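Prephenate dehydrogenase (Corynebacterium glutamicum ATCC 13032, PDB 3KTD) probably catalyses the oxidative decarboxylation of prephenate with NAD+ or NADP+ as cofactor. Local coordinates at residues A205-L208 / A209-D213. Residues are numbered along the deposited sequence; the frame is centred on the assembly and turned at random.
Sequences AETL and AIVGD
A209 N donates to A205 O over 3.2 Å, the first of four successive i to i+4 hydrogen bonds of one alpha-helix, and bonds of this backbone kind make up the polar contact between A205-L208 and A209-D213. I210 N gives to E206 O and V211 N to T207 O in the same way, and the run ends with G212 N on L208 O at 3.0 Å. A205 O, E206 O, T207 O and L208 O are thus all engaged inside the helix, and L208 O may gain a weak second bond from Y227 OH.

As in any alpha-helix, the i to i+4 bonds occupy the main chain and leave the side chains to face neighbouring parts of the protein. The helix, 187-214, is the long first helix of the all-helical dimerization domain that follows the nucleotide-binding Rossmann domain in this family, and the second subunit packs along it. I210 lies against I262 and T207 against L263 of that subunit; D213 OD2 forms a salt bridge with its R290 NH2, while V211 O accepts from its R196 NH1.

Apolar contact across the turn is slight, since the side chains mostly fan outward, and those of I210 and V211 lean back beside carbonyl oxygens of the preceding turn. The CG2 branch of V211 lies beside its own backbone N because CG1 takes the position opposite that N (chi1 178°), which brings CG2 to 3.3 Å from T207 O. I210 does likewise with its longer arm: CG1 stands 3.5 Å from E206 O, next to the carbonyl that receives I210 N. T207 and V211 share a flank of the helix, but their CG2 methyls only approach each other, at 4.5 Å. The hydroxyl of T207 is instead hydrogen-bonded back to I203 O. On another side, L208 and A209 both pack on T231 of the same chain.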
loop_
_atom_site.group_PDB
_atom_site.type_symbol
_atom_site.label_atom_id
_atom_site.label_comp_id
_atom_site.label_asym_id
_atom_site.label_seq_id
_atom_site.Cartn_x
_atom_site.Cartn_y
_atom_site.Cartn_z
ATOM N N ALA A 205 -6.483 -4.704 3.251
ATOM C CA ALA A 205 -5.179 -4.941 3.872
ATOM C C ALA A 205 -5.180 -6.193 4.770
ATOM O O ALA A 205 -4.244 -7.004 4.728
ATOM C CB ALA A 205 -4.761 -3.734 4.658
ATOM N N GLU A 206 -6.228 -6.357 5.574
ATOM C CA GLU A 206 -6.342 -7.546 6.424
ATOM C C GLU A 206 -6.439 -8.797 5.532
ATOM O O GLU A 206 -5.742 -9.794 5.751
ATOM C CB GLU A 206 -7.587 -7.498 7.328
ATOM C CG GLU A 206 -7.798 -6.240 8.215
ATOM C CD GLU A 206 -6.796 -6.066 9.354
ATOM O OE1 GLU A 206 -5.700 -6.676 9.338
ATOM O OE2 GLU A 206 -7.113 -5.277 10.267
ATOM N N THR A 207 -7.313 -8.717 4.529
ATOM C CA THR A 207 -7.588 -9.825 3.633
ATOM C C THR A 207 -6.321 -10.326 2.960
ATOM O O THR A 207 -6.094 -11.529 2.880
ATOM C CB THR A 207 -8.587 -9.420 2.536
ATOM O OG1 THR A 207 -9.738 -8.810 3.131
ATOM C CG2 THR A 207 -9.012 -10.641 1.733
ATOM N N LEU A 208 -5.501 -9.390 2.488
ATOM C CA LEU A 208 -4.273 -9.719 1.781
ATOM C C LEU A 208 -3.284 -10.401 2.711
ATOM O O LEU A 208 -2.608 -11.348 2.311
ATOM C CB LEU A 208 -3.645 -8.455 1.180
ATOM C CG LEU A 208 -2.310 -8.664 0.450
ATOM C CD1 LEU A 208 -2.485 -9.597 -0.741
ATOM C CD2 LEU A 208 -1.685 -7.334 0.023
ATOM N N ALA A 209 -3.194 -9.928 3.951
ATOM C CA ALA A 209 -2.254 -10.525 4.898
ATOM C C ALA A 209 -2.595 -11.984 5.174
ATOM O O ALA A 209 -1.696 -12.823 5.302
ATOM C CB ALA A 209 -2.198 -9.736 6.188
ATOM N N ILE A 210 -3.890 -12.279 5.265
ATOM C CA ILE A 210 -4.352 -13.637 5.537
ATOM C C ILE A 210 -4.043 -14.551 4.350
ATOM O O ILE A 210 -3.446 -15.624 4.529
ATOM C CB ILE A 210 -5.856 -13.677 5.842
ATOM C CG1 ILE A 210 -6.148 -12.966 7.164
ATOM C CG2 ILE A 210 -6.345 -15.124 5.923
ATOM C CD1 ILE A 210 -7.621 -12.747 7.413
ATOM N N VAL A 211 -4.424 -14.119 3.146
ATOM C CA VAL A 211 -4.175 -14.909 1.936
ATOM C C VAL A 211 -2.679 -15.186 1.738
ATOM O O VAL A 211 -2.292 -16.261 1.263
ATOM C CB VAL A 211 -4.771 -14.255 0.672
ATOM C CG1 VAL A 211 -4.443 -15.085 -0.583
ATOM C CG2 VAL A 211 -6.286 -14.091 0.823
ATOM N N GLY A 212 -1.844 -14.225 2.116
ATOM C CA GLY A 212 -0.393 -14.400 2.044
ATOM C C GLY A 212 0.109 -15.362 3.103
ATOM O O GLY A 212 0.900 -16.270 2.810
ATOM N N ASP A 213 -0.359 -15.162 4.333
ATOM C CA ASP A 213 -0.012 -16.042 5.443
ATOM C C ASP A 213 -0.456 -17.481 5.159
ATOM O O ASP A 213 0.260 -18.422 5.489
ATOM C CB ASP A 213 -0.646 -15.552 6.745
ATOM C CG ASP A 213 -0.364 -16.483 7.918
ATOM O OD1 ASP A 213 0.812 -16.617 8.326
ATOM O OD2 ASP A 213 -1.330 -17.077 8.439
#